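Heat-shock protein cognate (HSC) co-chaperone sgt12 (Aspergillus fumigatus, PDB 3SZ7) binds tail-anchored proteins bound for the endoplasmic reticulum and hands them to the GET pathway via get4 and get5, its TPR domain binding HSC chaperones. Local coordinates at residues A88-M92 with A93-G97; G97-E100 with A101-G105; G112-D115 with A116-R119; R126-E129 with E130-G134. One frame throughout, in Å; residues are numbered along the deposited sequence.

The four contacts follow one another along the last three helices of the TPR domain. Interaction 1 is the turn between helices 79-91 and 95-109. Interaction 2 is one turn further along the second of these and shares Gly97 with it. Interactions 3 and 4 lie on helix 115-133, at its start and its end, with centres about 21 Å apart. This helix packs back on the third repeat. Gly105 O meets Met117 SD at 3.6 Å, joining interactions 2 and 3. Tyr95 O meets Ile128 CD1 at 3.7 Å, joining interactions 1 and 4. Lys99 CD also reaches Ile128 CD1, at 4.0 Å. Interactions 1 and 3 do not touch.

Interaction 1 (A88-M92 with A93-G97); sequences ARFDM and ADYKG
A Schellman motif ends helix 79-91 here, and an N-cap starts helix 95-109 directly after it. Asp94 N donates to Arg89 O at 2.9 Å, and Ala93 N donates to Phe90 O. Ala93 is the C-prime residue and has positive phi. Asp94 is the N-cap. Asp94 OD1 accepts from Gly97 N at 3.0 Å, met from above the carboxylate plane. The Arg89 side chain is extended from CG to NE and lies alongside Asp94, pointing the same way. Arg89 NH1 donates to Gly97 O at 3.0 Å with an N-H...O angle of 160°. The oxygen lies in the guanidinium plane, while NH1 sits above the carbonyl plane. Asp94 OD2 sits off to one side of the guanidinium plane, 4.1 Å from Arg89 NE, so the two charges are near but form no salt bridge. NH2 instead pairs with Glu69 of helix 61-74. Phe90 and Tyr95 form an edge-to-face pair with planes at 81°. Tyr95 CE2 stands over the centre of the Phe90 ring, 3.6 Å from Phe90 CE2. CG of Phe90 is anti to the backbone N (chi1 -174°), which carries the ring across to Tyr95. Both rings also touch helix 115-133, Phe90 through Thr123 and Tyr95 through Ile128. The arrangement is the tight turn between the two antiparallel helices of a TPR helix-turn-helix repeat.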
loop_
_atom_site.group_PDB
_atom_site.type_symbol
_atom_site.label_atom_id
_atom_site.label_comp_id
_atom_site.label_asym_id
_atom_site.label_seq_id
_atom_site.Cartn_x
_atom_site.Cartn_y
_atom_site.Cartn_z
ATOM N N ALA A 88 1.467 0.311 1.618
ATOM C CA ALA A 88 2.876 0.556 1.877
ATOM C C ALA A 88 3.064 1.713 2.857
ATOM O O ALA A 88 3.874 1.629 3.784
ATOM C CB ALA A 88 3.639 0.808 0.566
ATOM N N ARG A 89 2.319 2.794 2.663
ATOM C CA ARG A 89 2.426 3.936 3.574
ATOM C C ARG A 89 1.902 3.579 4.962
ATOM O O ARG A 89 2.467 3.992 5.973
ATOM C CB ARG A 89 1.685 5.148 3.014
ATOM C CG ARG A 89 2.365 5.757 1.784
ATOM C CD ARG A 89 1.625 6.990 1.280
ATOM N NE ARG A 89 2.353 7.672 0.210
ATOM C CZ ARG A 89 1.828 8.629 -0.549
ATOM N NH1 ARG A 89 0.572 9.011 -0.355
ATOM N NH2 ARG A 89 2.552 9.203 -1.505
ATOM N N PHE A 90 0.825 2.802 5.002
ATOM C CA PHE A 90 0.262 2.359 6.270
ATOM C C PHE A 90 1.314 1.582 7.048
ATOM O O PHE A 90 1.492 1.789 8.252
ATOM C CB PHE A 90 -0.975 1.489 6.013
ATOM C CG PHE A 90 -1.717 1.102 7.257
ATOM C CD1 PHE A 90 -1.280 0.046 8.045
ATOM C CD2 PHE A 90 -2.856 1.788 7.635
ATOM C CE1 PHE A 90 -1.969 -0.307 9.188
ATOM C CE2 PHE A 90 -3.550 1.442 8.784
ATOM C CZ PHE A 90 -3.107 0.387 9.556
ATOM N N ASP A 91 2.036 0.708 6.346
ATOM C CA ASP A 91 3.052 -0.138 6.968
ATOM C C ASP A 91 4.300 0.657 7.364
ATOM O O ASP A 91 5.139 0.179 8.132
ATOM C CB ASP A 91 3.422 -1.300 6.041
ATOM C CG ASP A 91 2.297 -2.315 5.900
ATOM O OD1 ASP A 91 1.417 -2.369 6.790
ATOM O OD2 ASP A 91 2.297 -3.070 4.902
ATOM N N MET A 92 4.417 1.875 6.845
ATOM C CA MET A 92 5.479 2.780 7.283
ATOM C C MET A 92 4.990 3.740 8.371
ATOM O O MET A 92 5.706 4.661 8.761
ATOM C CB MET A 92 6.050 3.570 6.097
ATOM C CG MET A 92 6.775 2.712 5.081
ATOM S SD MET A 92 7.614 3.662 3.799
ATOM C CE MET A 92 6.226 4.386 2.941
ATOM N N ALA A 93 3.771 3.521 8.857
ATOM C CA ALA A 93 3.155 4.412 9.850
ATOM C C ALA A 93 2.979 5.842 9.325
ATOM O O ALA A 93 2.912 6.803 10.098
ATOM C CB ALA A 93 3.955 4.406 11.170
ATOM N N ASP A 94 2.907 5.974 8.005
ATOM C CA ASP A 94 2.562 7.246 7.378
ATOM C C ASP A 94 1.061 7.245 7.132
ATOM O O ASP A 94 0.596 7.085 6.001
ATOM C CB ASP A 94 3.325 7.420 6.065
ATOM C CG ASP A 94 2.888 8.652 5.290
ATOM O OD1 ASP A 94 2.239 9.547 5.882
ATOM O OD2 ASP A 94 3.208 8.725 4.089
ATOM N N TYR A 95 0.298 7.409 8.204
ATOM C CA TYR A 95 -1.149 7.254 8.112
ATOM C C TYR A 95 -1.841 8.379 7.332
ATOM O O TYR A 95 -2.835 8.146 6.642
ATOM C CB TYR A 95 -1.739 7.061 9.507
ATOM C CG TYR A 95 -1.181 5.825 10.180
ATOM C CD1 TYR A 95 -0.346 5.915 11.285
ATOM C CD2 TYR A 95 -1.482 4.563 9.687
ATOM C CE1 TYR A 95 0.157 4.768 11.889
ATOM C CE2 TYR A 95 -0.985 3.422 10.278
ATOM C CZ TYR A 95 -0.166 3.528 11.377
ATOM O OH TYR A 95 0.326 2.380 11.958
ATOM N N LYS A 96 -1.314 9.595 7.427
ATOM C CA LYS A 96 -1.845 10.686 6.616
ATOM C C LYS A 96 -1.687 10.379 5.126
ATOM O O LYS A 96 -2.620 10.561 4.337
ATOM C CB LYS A 96 -1.137 11.997 6.946
ATOM C CG LYS A 96 -1.648 13.175 6.132
ATOM C CD LYS A 96 -0.897 14.455 6.472
ATOM C CE LYS A 96 -1.363 15.613 5.602
ATOM N NZ LYS A 96 -2.817 15.881 5.776
ATOM N N GLY A 97 -0.501 9.914 4.748
ATOM C CA GLY A 97 -0.220 9.570 3.366
ATOM C C GLY A 97 -1.022 8.367 2.896
ATOM O O GLY A 97 -1.444 8.301 1.737
#

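Interaction 2 (G97-E100 with A101-G105); sequences GAKE and AYEKG
Residues 97-100 and 101-105 are successive turns of helix 95-109, joined by regular i to i+4 backbone bonds. Ala101 N donates to Gly97 O, Tyr102 N to Ala98 O at 2.9 Å, Glu103 N to Lys99 O and Lys104 N to Glu100 O. The main side-chain contact is a salt bridge one turn apart. Lys99 NZ donates to Glu103 OE2 at 2.7 Å. It arrives on the syn side of the carboxylate, 32° out of its plane. Lys99 is extended until its last bend (chi4 -75°), which turns NZ back to the glutamate. CE of Lys99 also comes within 3.3 Å of Glu103 OE2. A water closes a ring on the other oxygen: it accepts from Lys99 NZ at 3.0 Å and donates to Glu103 OE1 at 2.8 Å. Tyr102 packs differently. Tyr102 CD2 comes within 3.2 Å of Ala98 O, which lies obliquely to the ring. Beyond these segments, Ala101 packs on Leu85 and Tyr102 on Leu87, both of helix 79-91. Lys99 and Glu103 touch Leu121 of helix 115-133, so the ion pair borders the seam between these helices. Both carboxylate oxygens of Glu103 are engaged, one by the ammonium and one by the water. The direct bond and the water bridge together should restrict rotation of the carboxylate and partly balance its charge.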
loop_
_atom_site.group_PDB
_atom_site.type_symbol
_atom_site.label_atom_id
_atom_site.label_comp_id
_atom_site.label_asym_id
_atom_site.label_seq_id
_atom_site.Cartn_x
_atom_site.Cartn_y
_atom_site.Cartn_z
ATOM N N GLY A 97 -0.501 9.914 4.748
ATOM C CA GLY A 97 -0.220 9.570 3.366
ATOM C C GLY A 97 -1.022 8.367 2.896
ATOM O O GLY A 97 -1.444 8.301 1.737
ATOM N N ALA A 98 -1.236 7.409 3.789
ATOM C CA ALA A 98 -2.053 6.248 3.446
ATOM C C ALA A 98 -3.498 6.668 3.201
ATOM O O ALA A 98 -4.138 6.202 2.261
ATOM C CB ALA A 98 -1.977 5.184 4.548
ATOM N N LYS A 99 -4.011 7.560 4.042
ATOM C CA LYS A 99 -5.371 8.046 3.876
ATOM C C LYS A 99 -5.542 8.702 2.506
ATOM O O LYS A 99 -6.501 8.414 1.784
ATOM C CB LYS A 99 -5.725 9.033 4.990
ATOM C CG LYS A 99 -7.082 9.709 4.820
ATOM C CD LYS A 99 -7.335 10.668 5.978
ATOM C CE LYS A 99 -8.692 11.355 5.861
ATOM N NZ LYS A 99 -8.702 12.419 4.818
ATOM N N GLU A 100 -4.599 9.570 2.144
ATOM C CA GLU A 100 -4.637 10.242 0.844
ATOM C C GLU A 100 -4.597 9.249 -0.316
ATOM O O GLU A 100 -5.335 9.394 -1.283
ATOM C CB GLU A 100 -3.488 11.249 0.722
ATOM C CG GLU A 100 -3.584 12.382 1.731
ATOM C CD GLU A 100 -2.415 13.347 1.651
ATOM O OE1 GLU A 100 -1.433 13.052 0.935
ATOM O OE2 GLU A 100 -2.482 14.404 2.311
ATOM N N ALA A 101 -3.736 8.238 -0.215
ATOM C CA ALA A 101 -3.623 7.252 -1.291
ATOM C C ALA A 101 -4.910 6.449 -1.441
ATOM O O ALA A 101 -5.366 6.198 -2.556
ATOM C CB ALA A 101 -2.439 6.322 -1.061
ATOM N N TYR A 102 -5.490 6.024 -0.323
ATOM C CA TYR A 102 -6.738 5.265 -0.405
ATOM C C TYR A 102 -7.873 6.112 -0.971
ATOM O O TYR A 102 -8.696 5.617 -1.737
ATOM C CB TYR A 102 -7.139 4.689 0.952
ATOM C CG TYR A 102 -6.366 3.443 1.329
ATOM C CD1 TYR A 102 -6.374 2.326 0.504
ATOM C CD2 TYR A 102 -5.655 3.376 2.519
ATOM C CE1 TYR A 102 -5.687 1.181 0.846
ATOM C CE2 TYR A 102 -4.960 2.241 2.870
ATOM C CZ TYR A 102 -4.982 1.145 2.031
ATOM O OH TYR A 102 -4.306 0.006 2.373
ATOM N N GLU A 103 -7.929 7.385 -0.581
ATOM C CA GLU A 103 -8.957 8.271 -1.106
ATOM C C GLU A 103 -8.823 8.421 -2.616
ATOM O O GLU A 103 -9.810 8.349 -3.341
ATOM C CB GLU A 103 -8.907 9.635 -0.425
ATOM C CG GLU A 103 -9.394 9.602 1.009
ATOM C CD GLU A 103 -9.129 10.903 1.748
ATOM O OE1 GLU A 103 -8.208 11.648 1.345
ATOM O OE2 GLU A 103 -9.845 11.176 2.732
ATOM N N LYS A 104 -7.602 8.625 -3.094
ATOM C CA LYS A 104 -7.391 8.731 -4.534
ATOM C C LYS A 104 -7.660 7.409 -5.254
ATOM O O LYS A 104 -8.127 7.393 -6.401
ATOM C CB LYS A 104 -5.987 9.244 -4.833
ATOM C CG LYS A 104 -5.759 10.670 -4.331
ATOM C CD LYS A 104 -4.452 11.248 -4.842
ATOM C CE LYS A 104 -4.265 12.688 -4.372
ATOM N NZ LYS A 104 -5.450 13.521 -4.708
ATOM N N GLY A 105 -7.372 6.298 -4.583
ATOM C CA GLY A 105 -7.650 4.989 -5.152
ATOM C C GLY A 105 -9.143 4.783 -5.312
ATOM O O GLY A 105 -9.607 4.250 -6.317
HETATM O O HOH W 1 -7.052 13.780 2.689
#

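Interaction 3 (G112-D115 with A116-R119); sequences GGSD and AMKR
Ser114 holds OG between its backbone N and carbonyl carbon (chi1 67°), which aims the hydroxyl oxygen at the first turn of helix 115-133. Lys118 bends at chi3 and again at chi4 (-56° and -53°), and the two bends bring NZ back to the chain before the helix. Ser114 is the N-cap. Ser114 OG accepts from Met117 N at 3.1 Å, and the two residues form a capping box. Met117 SD accepts a weak, nearly straight hydrogen bond from Ser114 N at 3.6 Å, the return half of the box, with sulfur replacing the usual oxygen. Met117 is extended beyond CG and runs past the serine, its CG 3.0 Å from Ser114 OG. The same side chain packs on Ile106 of helix 95-109 and Ser83 of helix 79-91. Lys118 NZ donates to Gly113 O at 3.0 Å, from well above the carbonyl plane. Lys118 NZ also makes a weak bond to Ser114 O at 3.2 Å, and that oxygen receives Lys118 N as well, in the regular helical bond. A third, weak bond runs from Lys118 NZ to Asp115 OD1 at 3.4 Å, as part of a salt bridge. Lys118 CG lies 3.2 Å from Gly112 O, so its aliphatic part follows the loop backbone. Gly113 N donates to Glu109 OE1, at the end of helix 95-109. The ammonium group gathers two carbonyls and a carboxylate, through one good bond and two weak ones. Asp115, at the helix start, would probably interact favourably with the helix dipole, and the lysine may partly offset its charge.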
loop_
_atom_site.group_PDB
_atom_site.type_symbol
_atom_site.label_atom_id
_atom_site.label_comp_id
_atom_site.label_asym_id
_atom_site.label_seq_id
_atom_site.Cartn_x
_atom_site.Cartn_y
_atom_site.Cartn_z
ATOM N N GLY A 112 -16.753 3.514 -5.648
ATOM C CA GLY A 112 -16.753 3.573 -4.198
ATOM C C GLY A 112 -15.584 2.839 -3.566
ATOM O O GLY A 112 -15.433 2.836 -2.345
ATOM N N GLY A 113 -14.764 2.206 -4.398
ATOM C CA GLY A 113 -13.571 1.529 -3.927
ATOM C C GLY A 113 -13.710 0.023 -3.844
ATOM O O GLY A 113 -14.805 -0.509 -3.657
ATOM N N SER A 114 -12.590 -0.675 -3.988
ATOM C CA SER A 114 -12.563 -2.110 -3.754
ATOM C C SER A 114 -12.763 -2.356 -2.266
ATOM O O SER A 114 -12.621 -1.439 -1.454
ATOM C CB SER A 114 -11.218 -2.690 -4.187
ATOM O OG SER A 114 -10.178 -2.206 -3.352
ATOM N N ASP A 115 -13.084 -3.591 -1.899
ATOM C CA ASP A 115 -13.211 -3.924 -0.486
ATOM C C ASP A 115 -11.945 -3.533 0.269
ATOM O O ASP A 115 -12.011 -2.988 1.374
ATOM C CB ASP A 115 -13.498 -5.414 -0.297
ATOM C CG ASP A 115 -14.924 -5.783 -0.659
ATOM O OD1 ASP A 115 -15.808 -4.905 -0.565
ATOM O OD2 ASP A 115 -15.166 -6.953 -1.031
ATOM N N ALA A 116 -10.793 -3.811 -0.334
ATOM C CA ALA A 116 -9.505 -3.514 0.285
ATOM C C ALA A 116 -9.313 -2.019 0.498
ATOM O O ALA A 116 -8.775 -1.599 1.520
ATOM C CB ALA A 116 -8.367 -4.065 -0.560
ATOM N N MET A 117 -9.736 -1.219 -0.475
ATOM C CA MET A 117 -9.575 0.227 -0.368
ATOM C C MET A 117 -10.486 0.797 0.702
ATOM O O MET A 117 -10.079 1.655 1.484
ATOM C CB MET A 117 -9.879 0.905 -1.702
ATOM C CG MET A 117 -8.943 0.511 -2.819
ATOM S SD MET A 117 -9.556 1.187 -4.370
ATOM C CE MET A 117 -8.610 0.208 -5.543
ATOM N N LYS A 118 -11.727 0.326 0.727
ATOM C CA LYS A 118 -12.697 0.836 1.693
ATOM C C LYS A 118 -12.275 0.505 3.116
ATOM O O LYS A 118 -12.280 1.376 3.991
ATOM C CB LYS A 118 -14.106 0.303 1.409
ATOM C CG LYS A 118 -14.771 0.959 0.196
ATOM C CD LYS A 118 -16.260 0.653 0.132
ATOM C CE LYS A 118 -16.511 -0.839 0.128
ATOM N NZ LYS A 118 -15.732 -1.525 -0.936
ATOM N N ARG A 119 -11.901 -0.752 3.340
ATOM C CA ARG A 119 -11.427 -1.179 4.652
ATOM C C ARG A 119 -10.110 -0.501 5.001
ATOM O O ARG A 119 -9.889 -0.116 6.146
ATOM C CB ARG A 119 -11.271 -2.700 4.699
ATOM C CG ARG A 119 -12.590 -3.440 4.537
ATOM C CD ARG A 119 -13.554 -3.065 5.650
ATOM N NE ARG A 119 -13.178 -3.700 6.909
ATOM C CZ ARG A 119 -13.757 -4.795 7.388
ATOM N NH1 ARG A 119 -14.754 -5.366 6.723
ATOM N NH2 ARG A 119 -13.348 -5.314 8.536
#

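Interaction 4 (R126-E129 with E130-G134); sequences RKIE and EANRG
The last two turns of helix 115-133 bring Glu129 alongside Arg133 and Ile128 alongside Asn132. This C-terminal helix packs on the last helix pair of the TPR domain, consistent with the capping helix common after TPR arrays. The backbone stays helical. Glu130 N donates to Arg126 O at 2.8 Å, Ala131 N to Lys127 O, Asn132 N to Ile128 O and Arg133 N to Glu129 O. The helix then stops at Gly134, which has positive phi. Glu129 and Arg133 point the same way, and their carboxylate and guanidinium planes are only 11° apart. The carboxylate oxygen meets the aliphatic part of Arg133 rather than its nitrogens. Glu129 OE2 lies 3.4 Å from Arg133 CG and 3.7 Å from Arg133 CD. Glu129 OE2 is 4.4 Å from Arg133 NE, and the guanidinium N-H groups are directed past it. The charges are close enough to attract weakly. Glu129 bends at chi2 (72°), and this turns its carboxylate along the helix towards Arg133. The Asn132 amide stands at 72° to that carboxylate, with Asn132 ND2 3.9 Å from Glu129 OE1. At the other end of the contact, the guanidinium of Arg126 pairs with Glu122, one turn earlier. Ile128 packs on helix 95-109. Ile128 CG2 lies 3.8 Å from Asn132 ND2, alongside the amide.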
loop_
_atom_site.group_PDB
_atom_site.type_symbol
_atom_site.label_atom_id
_atom_site.label_comp_id
_atom_site.label_asym_id
_atom_site.label_seq_id
_atom_site.Cartn_x
_atom_site.Cartn_y
_atom_site.Cartn_z
ATOM N N ARG A 126 -9.365 5.384 11.398
ATOM C CA ARG A 126 -9.545 5.022 12.792
ATOM C C ARG A 126 -8.237 5.217 13.547
ATOM O O ARG A 126 -8.245 5.641 14.706
ATOM C CB ARG A 126 -10.053 3.586 12.924
ATOM C CG ARG A 126 -10.297 3.148 14.356
ATOM C CD ARG A 126 -10.993 1.791 14.413
ATOM N NE ARG A 126 -12.343 1.862 13.863
ATOM C CZ ARG A 126 -12.736 1.256 12.747
ATOM N NH1 ARG A 126 -11.885 0.507 12.056
ATOM N NH2 ARG A 126 -13.990 1.389 12.329
ATOM N N LYS A 127 -7.123 4.906 12.890
ATOM C CA LYS A 127 -5.796 5.076 13.494
ATOM C C LYS A 127 -5.510 6.551 13.733
ATOM O O LYS A 127 -4.949 6.930 14.758
ATOM C CB LYS A 127 -4.702 4.493 12.593
ATOM C CG LYS A 127 -4.882 3.015 12.267
ATOM C CD LYS A 127 -4.232 2.107 13.295
ATOM C CE LYS A 127 -4.545 0.642 12.985
ATOM N NZ LYS A 127 -3.374 -0.263 13.178
ATOM N N ILE A 128 -5.890 7.383 12.773
ATOM C CA ILE A 128 -5.694 8.819 12.901
ATOM C C ILE A 128 -6.582 9.376 14.012
ATOM O O ILE A 128 -6.148 10.207 14.801
ATOM C CB ILE A 128 -5.947 9.545 11.571
ATOM C CG1 ILE A 128 -4.875 9.138 10.551
ATOM C CG2 ILE A 128 -5.940 11.045 11.779
ATOM C CD1 ILE A 128 -5.177 9.581 9.127
ATOM N N GLU A 129 -7.817 8.889 14.097
ATOM C CA GLU A 129 -8.723 9.341 15.153
ATOM C C GLU A 129 -8.241 8.886 16.533
ATOM O O GLU A 129 -8.374 9.625 17.507
ATOM C CB GLU A 129 -10.162 8.881 14.892
ATOM C CG GLU A 129 -11.172 9.335 15.945
ATOM C CD GLU A 129 -11.503 10.828 15.893
ATOM O OE1 GLU A 129 -10.766 11.598 15.241
ATOM O OE2 GLU A 129 -12.515 11.232 16.510
ATOM N N GLU A 130 -7.680 7.680 16.609
ATOM C CA GLU A 130 -7.084 7.196 17.854
ATOM C C GLU A 130 -6.038 8.191 18.345
ATOM O O GLU A 130 -6.031 8.568 19.517
ATOM C CB GLU A 130 -6.444 5.814 17.670
ATOM C CG GLU A 130 -5.704 5.311 18.913
ATOM C CD GLU A 130 -4.922 4.026 18.666
ATOM O OE1 GLU A 130 -5.085 3.416 17.586
ATOM O OE2 GLU A 130 -4.142 3.623 19.556
ATOM N N ALA A 131 -5.161 8.619 17.442
ATOM C CA ALA A 131 -4.097 9.559 17.801
ATOM C C ALA A 131 -4.662 10.911 18.225
ATOM O O ALA A 131 -4.225 11.495 19.212
ATOM C CB ALA A 131 -3.128 9.734 16.630
ATOM N N ASN A 132 -5.629 11.404 17.457
ATOM C CA ASN A 132 -6.234 12.712 17.702
ATOM C C ASN A 132 -6.941 12.799 19.041
ATOM O O ASN A 132 -6.933 13.846 19.689
ATOM C CB ASN A 132 -7.262 13.021 16.619
ATOM C CG ASN A 132 -6.639 13.279 15.268
ATOM O OD1 ASN A 132 -5.414 13.285 15.110
ATOM N ND2 ASN A 132 -7.488 13.484 14.273
ATOM N N ARG A 133 -7.595 11.708 19.431
ATOM C CA ARG A 133 -8.409 11.712 20.641
ATOM C C ARG A 133 -7.609 11.267 21.856
ATOM O O ARG A 133 -8.095 11.347 22.983
ATOM C CB ARG A 133 -9.649 10.835 20.456
ATOM C CG ARG A 133 -10.571 11.323 19.343
ATOM C CD ARG A 133 -11.270 12.628 19.717
ATOM N NE ARG A 133 -12.271 12.430 20.761
ATOM C CZ ARG A 133 -13.002 13.405 21.292
ATOM N NH1 ARG A 133 -12.843 14.657 20.878
ATOM N NH2 ARG A 133 -13.889 13.131 22.240
ATOM N N GLY A 134 -6.378 10.815 21.621
ATOM C CA GLY A 134 -5.509 10.356 22.690
ATOM C C GLY A 134 -5.459 8.842 22.766
ATOM O O GLY A 134 -6.482 8.188 22.969
#